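Local coordinates for protein bacillaene synthase decarboxylase PksI (Bacillus subtilis, PDB 4Q1K) that decarboxylates the carrier-tethered 3-methylglutaconyl group to a 3-methylcrotonyl moiety during assembly of the polyketide antibiotic bacillaene, at residues N149-P157 against V258-Y266. The protein carries 1 engineered substitution. Numbering follows the deposited sequence.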
# COMPACT_ATOMS: atom_id res chain seq x y z
N ASN B 149 4.61 -19.01 -7.92
CA ASN B 149 4.15 -20.40 -7.64
C ASN B 149 5.12 -21.34 -6.84
O ASN B 149 4.77 -22.49 -6.69
CB ASN B 149 3.73 -21.08 -8.94
CG ASN B 149 4.87 -21.34 -9.88
OD1 ASN B 149 5.98 -20.83 -9.69
ND2 ASN B 149 4.60 -22.14 -10.93
N PHE B 150 6.20 -20.80 -6.29
CA PHE B 150 7.23 -21.47 -5.49
C PHE B 150 6.61 -22.47 -4.53
O PHE B 150 6.95 -23.66 -4.54
CB PHE B 150 8.05 -20.41 -4.70
CG PHE B 150 8.52 -19.27 -5.58
CD1 PHE B 150 9.63 -19.42 -6.42
CD2 PHE B 150 7.80 -18.07 -5.61
CE1 PHE B 150 10.08 -18.37 -7.25
CE2 PHE B 150 8.24 -17.02 -6.43
CZ PHE B 150 9.37 -17.15 -7.21
N MET B 151 5.67 -21.99 -3.72
CA MET B 151 5.11 -22.88 -2.65
C MET B 151 4.27 -24.03 -3.20
O MET B 151 4.01 -25.06 -2.53
CB MET B 151 4.27 -22.01 -1.66
CG MET B 151 5.15 -21.02 -0.84
SD MET B 151 5.86 -21.88 0.67
CE MET B 151 4.42 -21.91 1.68
N LYS B 152 3.79 -23.95 -4.43
CA LYS B 152 3.10 -25.16 -4.95
C LYS B 152 4.10 -26.35 -5.01
O LYS B 152 3.70 -27.54 -4.93
CB LYS B 152 2.64 -24.86 -6.36
CG LYS B 152 2.07 -26.00 -7.16
CD LYS B 152 1.78 -25.55 -8.59
CE LYS B 152 3.02 -25.47 -9.46
NZ LYS B 152 2.55 -25.54 -10.89
N TYR B 153 5.36 -26.04 -5.08
CA TYR B 153 6.34 -27.13 -5.18
C TYR B 153 6.91 -27.49 -3.79
O TYR B 153 7.85 -28.31 -3.69
CB TYR B 153 7.50 -26.74 -6.10
CG TYR B 153 7.11 -26.41 -7.52
CD1 TYR B 153 6.55 -27.38 -8.33
CD2 TYR B 153 7.29 -25.12 -8.04
CE1 TYR B 153 6.18 -27.11 -9.65
CE2 TYR B 153 6.96 -24.85 -9.37
CZ TYR B 153 6.41 -25.84 -10.16
OH TYR B 153 5.98 -25.69 -11.41
N GLY B 154 6.42 -26.85 -2.73
CA GLY B 154 6.82 -27.25 -1.39
C GLY B 154 7.86 -26.42 -0.78
O GLY B 154 8.19 -26.61 0.39
N PHE B 155 8.40 -25.45 -1.54
CA PHE B 155 9.54 -24.68 -0.99
C PHE B 155 9.16 -23.21 -0.91
O PHE B 155 8.22 -22.75 -1.59
CB PHE B 155 10.86 -24.87 -1.82
CG PHE B 155 10.78 -24.45 -3.30
CD1 PHE B 155 11.01 -23.13 -3.69
CD2 PHE B 155 10.52 -25.40 -4.30
CE1 PHE B 155 10.89 -22.77 -5.05
CE2 PHE B 155 10.47 -25.05 -5.67
CZ PHE B 155 10.61 -23.71 -6.03
N THR B 156 9.87 -22.48 -0.08
CA THR B 156 9.57 -21.04 0.10
C THR B 156 10.03 -20.16 -1.08
O THR B 156 10.90 -20.56 -1.83
CB THR B 156 10.22 -20.58 1.39
OG1 THR B 156 11.62 -20.97 1.40
CG2 THR B 156 9.44 -21.23 2.62
N PRO B 157 9.41 -18.98 -1.26
CA PRO B 157 9.74 -18.17 -2.44
C PRO B 157 11.21 -17.70 -2.36
O PRO B 157 11.66 -17.22 -1.30
CB PRO B 157 8.75 -17.00 -2.33
CG PRO B 157 7.56 -17.55 -1.56
CD PRO B 157 8.23 -18.48 -0.55
N VAL B 258 9.73 -32.28 -2.15
CA VAL B 258 9.90 -31.12 -3.09
C VAL B 258 10.24 -31.71 -4.48
O VAL B 258 9.66 -31.31 -5.50
CB VAL B 258 11.00 -30.15 -2.61
CG1 VAL B 258 11.35 -29.15 -3.72
CG2 VAL B 258 10.48 -29.38 -1.37
N LYS B 259 11.13 -32.71 -4.50
CA LYS B 259 11.46 -33.40 -5.74
C LYS B 259 10.19 -33.97 -6.36
O LYS B 259 9.97 -33.88 -7.57
CB LYS B 259 12.52 -34.53 -5.42
CG LYS B 259 13.02 -35.28 -6.64
CD LYS B 259 13.99 -36.36 -6.16
CE LYS B 259 14.54 -37.13 -7.35
NZ LYS B 259 15.68 -38.05 -6.97
N SER B 260 9.36 -34.63 -5.56
CA SER B 260 8.13 -35.24 -6.06
C SER B 260 7.22 -34.19 -6.66
O SER B 260 6.62 -34.43 -7.70
CB SER B 260 7.33 -35.89 -4.93
OG SER B 260 8.10 -36.94 -4.43
N ARG B 261 7.05 -33.08 -5.95
CA ARG B 261 6.16 -32.00 -6.51
C ARG B 261 6.69 -31.36 -7.80
O ARG B 261 5.93 -31.04 -8.70
CB ARG B 261 5.87 -30.91 -5.48
CG ARG B 261 5.10 -31.45 -4.27
CD ARG B 261 5.28 -30.46 -3.13
NE ARG B 261 4.59 -30.88 -1.90
CZ ARG B 261 3.46 -30.35 -1.49
NH1 ARG B 261 2.91 -29.33 -2.18
NH2 ARG B 261 2.89 -30.82 -0.34
N ILE B 262 8.00 -31.12 -7.86
CA ILE B 262 8.57 -30.55 -9.09
C ILE B 262 8.36 -31.52 -10.23
O ILE B 262 8.05 -31.13 -11.34
CB ILE B 262 10.08 -30.23 -8.96
CG1 ILE B 262 10.31 -29.17 -7.87
CG2 ILE B 262 10.71 -29.83 -10.29
CD1 ILE B 262 11.79 -28.97 -7.54
N LYS B 263 8.61 -32.81 -9.99
CA LYS B 263 8.44 -33.75 -11.08
C LYS B 263 7.03 -33.95 -11.41
O LYS B 263 6.71 -34.08 -12.59
CB LYS B 263 9.08 -35.09 -10.71
CG LYS B 263 10.57 -34.98 -10.83
CD LYS B 263 11.17 -36.35 -10.94
CE LYS B 263 11.69 -36.78 -9.60
NZ LYS B 263 12.50 -38.03 -9.78
N GLY B 264 6.16 -33.94 -10.38
CA GLY B 264 4.72 -34.19 -10.57
C GLY B 264 3.93 -33.02 -11.13
O GLY B 264 2.99 -33.23 -11.89
N LEU B 265 4.25 -31.81 -10.69
CA LEU B 265 3.28 -30.70 -10.90
C LEU B 265 3.85 -29.63 -11.86
O LEU B 265 3.16 -28.61 -12.13
CB LEU B 265 2.97 -29.98 -9.53
CG LEU B 265 2.51 -30.94 -8.40
CD1 LEU B 265 2.29 -30.19 -7.11
CD2 LEU B 265 1.28 -31.66 -8.84
N TYR B 266 5.09 -29.81 -12.32
CA TYR B 266 5.69 -28.76 -13.16
C TYR B 266 4.88 -28.64 -14.47
O TYR B 266 4.69 -27.45 -14.84
CB TYR B 266 7.17 -29.10 -13.54
CG TYR B 266 7.86 -27.91 -14.18
CD1 TYR B 266 7.83 -27.71 -15.59
CD2 TYR B 266 8.58 -26.98 -13.39
CE1 TYR B 266 8.47 -26.61 -16.14
CE2 TYR B 266 9.20 -25.85 -13.96
CZ TYR B 266 9.13 -25.68 -15.32
OH TYR B 266 9.74 -24.61 -15.93
O HOH W 1 3.71 -24.79 -13.35
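The ring of Tyr153 meets the end of helix 256-265 and the residue after it with its edge: Arg261 O and Tyr266 N lie near its plane, CD1 standing 3.7 Å from Arg261 O. One face carries CE of Lys152, 3.4 Å above the plane and shifted toward the rim; Tyr266 CD2 comes to 3.5 Å from the hydroxyl OH of Tyr153. Phe155 has the carbonyl O of Phe150 over the centre of one face, and CG1 of Val258 touches its edge at CD2. At the root of the Tyr153 side chain, CB packs on CG1 of Ile262. Lys152 sets CG opposite its backbone nitrogen (chi1 172°) and bends at chi3, which brings NZ to a weak hydrogen bond with Leu265 O; NZ also donates to a water 2.8 Å away, which in turn donates to Tyr266 O. In this crotonase-fold trimer, the contact lays the C-terminal helix against the loop between strand 145-147 and helix 161-169; its Phe155 end lies next to the active site, about 4 Å from the side chain of the catalytic His249. Arg261 runs extended past Gly154, its CD 3.4 Å from Tyr153 O, a buried oxygen with no hydrogen-bond partner in the model, which the CA-H of Val258 also approaches. The guanidinium then points NH1 edge-on at Lys152 O in a weak hydrogen bond (3.4 Å, 157°), while NH2 forms a salt bridge with Glu257 and a hydrogen bond to Glu217 O of the second subunit.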